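Putative diflavin flavoprotein A 5 (Nostoc sp. PCC 7120, PDB 4FEK) probably carries electrons from NADH to oxygen, reducing it to water, through a multidomain chain whose N-terminal metallo-beta-lactamase-like domain is the part in this structure. Local coordinates at residues Ile66-Leu71 against Phe96-Glu101. Numbering follows the deposited sequence.
Sequences IYLEAL and FKALLE
The amide N of L71 donates to the carbonyl O of Y67 at 2.8 Å, the alpha-helical bond from residue i+4 back to residue i, and L71 then turns its side chain toward L99 of helix 93-102. In this metallo-beta-lactamase fold, helix 61-74 links parallel strands 53-56 and 80-84, and helix 93-102 links 80-84 to 107-111, so the contact joins the helices of two successive beta-alpha-beta crossovers. The segment axes run roughly parallel, 33° apart, yet come no nearer than 11.3 Å; leucine methyls and the A98 methyl span the gap, and no hydrogen bond crosses it.

L68 and L99 carry the contact together, L68 sharing its two methyls between A98 and L99. CD1 presses on A98 CB at 3.5 Å, tighter than usual carbon-carbon packing, while CD2 lies 3.8 Å from L99 CD2. Its CG stands opposite the carbonyl carbon (chi1 -68°), which carries the fork across to helix 93-102. The short A98 side chain offers just one methyl there. L99 starts out pointing along the interface rather than across it, but its end swings in: CD2 meets both L68 CD2 and, at 3.9 Å, CD2 of L71, whose side chain it crosses at about a right angle. One L99 methyl thus serves two leucines three residues apart on helix 61-74.

Beneath the helices, I55 of strand 53-56 touches both Y67 and L99, tying the pair to the sheet; the Y67 hydroxyl hydrogen-bonds S45 OG. On the outer flank of helix 93-102, exposed K97 and E101 form an i to i+4 salt bridge: K97 NZ approaches E101 OE2 at 3.1 Å from the anti side, 24° out of the carboxylate plane.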
loop_
_atom_site.group_PDB
_atom_site.type_symbol
_atom_site.label_atom_id
_atom_site.label_comp_id
_atom_site.label_asym_id
_atom_site.label_seq_id
_atom_site.Cartn_x
_atom_site.Cartn_y
_atom_site.Cartn_z
ATOM N N ILE A 66 7.777 4.905 15.353
ATOM C CA ILE A 66 8.597 3.708 15.145
ATOM C C ILE A 66 8.919 3.485 13.669
ATOM O O ILE A 66 9.978 2.954 13.330
ATOM C CB ILE A 66 7.983 2.426 15.770
ATOM C CG1 ILE A 66 6.602 2.137 15.189
ATOM C CG2 ILE A 66 7.906 2.550 17.286
ATOM C CD1 ILE A 66 6.008 0.832 15.691
ATOM N N TYR A 67 8.006 3.908 12.794
ATOM C CA TYR A 67 8.263 3.866 11.375
ATOM C C TYR A 67 9.493 4.702 10.988
ATOM O O TYR A 67 10.403 4.210 10.331
ATOM C CB TYR A 67 7.053 4.379 10.614
ATOM C CG TYR A 67 7.326 4.472 9.141
ATOM C CD1 TYR A 67 7.565 3.331 8.386
ATOM C CD2 TYR A 67 7.370 5.710 8.506
ATOM C CE1 TYR A 67 7.820 3.413 7.027
ATOM C CE2 TYR A 67 7.633 5.808 7.154
ATOM C CZ TYR A 67 7.849 4.656 6.419
ATOM O OH TYR A 67 8.092 4.773 5.070
ATOM N N LEU A 68 9.495 5.972 11.374
ATOM C CA LEU A 68 10.592 6.867 11.017
ATOM C C LEU A 68 11.946 6.418 11.582
ATOM O O LEU A 68 12.976 6.528 10.900
ATOM C CB LEU A 68 10.275 8.296 11.459
ATOM C CG LEU A 68 9.127 8.925 10.666
ATOM C CD1 LEU A 68 8.751 10.266 11.269
ATOM C CD2 LEU A 68 9.463 9.052 9.184
ATOM N N GLU A 69 11.946 5.928 12.821
ATOM C CA GLU A 69 13.159 5.331 13.406
ATOM C C GLU A 69 13.695 4.172 12.571
ATOM O O GLU A 69 14.888 4.126 12.278
ATOM C CB GLU A 69 12.904 4.858 14.839
ATOM C CG GLU A 69 12.545 6.000 15.802
ATOM C CD GLU A 69 12.788 5.644 17.270
ATOM O OE1 GLU A 69 13.504 4.647 17.537
ATOM O OE2 GLU A 69 12.267 6.359 18.155
ATOM N N ALA A 70 12.820 3.236 12.184
ATOM C CA ALA A 70 13.240 2.117 11.342
ATOM C C ALA A 70 13.697 2.574 9.943
ATOM O O ALA A 70 14.669 2.051 9.377
ATOM C CB ALA A 70 12.113 1.072 11.228
ATOM N N LEU A 71 13.000 3.559 9.395
ATOM C CA LEU A 71 13.293 4.023 8.046
ATOM C C LEU A 71 14.681 4.673 8.050
ATOM O O LEU A 71 15.494 4.433 7.154
ATOM C CB LEU A 71 12.229 5.024 7.590
ATOM C CG LEU A 71 12.428 5.621 6.204
ATOM C CD1 LEU A 71 12.318 4.523 5.174
ATOM C CD2 LEU A 71 11.432 6.763 5.945
ATOM N N PHE A 96 3.464 12.336 6.769
ATOM C CA PHE A 96 3.968 13.082 5.615
ATOM C C PHE A 96 4.703 14.333 6.095
ATOM O O PHE A 96 5.732 14.710 5.534
ATOM C CB PHE A 96 2.831 13.529 4.693
ATOM C CG PHE A 96 2.075 12.396 4.058
ATOM C CD1 PHE A 96 2.601 11.116 4.035
ATOM C CD2 PHE A 96 0.836 12.622 3.477
ATOM C CE1 PHE A 96 1.900 10.070 3.442
ATOM C CE2 PHE A 96 0.128 11.579 2.894
ATOM C CZ PHE A 96 0.664 10.311 2.874
ATOM N N LYS A 97 4.141 14.981 7.111
ATOM C CA LYS A 97 4.706 16.220 7.656
ATOM C C LYS A 97 6.095 15.988 8.245
ATOM O O LYS A 97 7.003 16.790 8.042
ATOM C CB LYS A 97 3.766 16.831 8.698
ATOM C CG LYS A 97 4.246 18.177 9.269
ATOM C CD LYS A 97 3.214 18.773 10.231
ATOM C CE LYS A 97 3.746 20.038 10.905
ATOM N NZ LYS A 97 4.979 19.780 11.714
ATOM N N ALA A 98 6.268 14.880 8.963
ATOM C CA ALA A 98 7.576 14.527 9.520
ATOM C C ALA A 98 8.592 14.189 8.431
ATOM O O ALA A 98 9.752 14.615 8.494
ATOM C CB ALA A 98 7.448 13.378 10.500
ATOM N N LEU A 99 8.148 13.435 7.428
ATOM C CA LEU A 99 8.989 13.094 6.288
ATOM C C LEU A 99 9.484 14.335 5.583
ATOM O O LEU A 99 10.672 14.435 5.294
ATOM C CB LEU A 99 8.230 12.214 5.283
ATOM C CG LEU A 99 8.224 10.731 5.618
ATOM C CD1 LEU A 99 7.315 9.982 4.660
ATOM C CD2 LEU A 99 9.634 10.171 5.568
ATOM N N LEU A 100 8.566 15.262 5.301
ATOM C CA LEU A 100 8.885 16.534 4.666
ATOM C C LEU A 100 9.974 17.290 5.425
ATOM O O LEU A 100 10.910 17.810 4.821
ATOM C CB LEU A 100 7.643 17.422 4.602
ATOM C CG LEU A 100 7.010 17.772 3.255
ATOM C CD1 LEU A 100 7.895 17.341 2.096
ATOM C CD2 LEU A 100 5.629 17.159 3.157
ATOM N N GLU A 101 9.838 17.367 6.746
ATOM C CA GLU A 101 10.841 18.048 7.568
ATOM C C GLU A 101 12.199 17.368 7.459
ATOM O O GLU A 101 13.219 18.037 7.381
ATOM C CB GLU A 101 10.406 18.129 9.037
ATOM C CG GLU A 101 9.026 18.741 9.242
ATOM C CD GLU A 101 8.999 19.820 10.312
ATOM O OE1 GLU A 101 10.086 20.213 10.794
ATOM O OE2 GLU A 101 7.886 20.276 10.666
#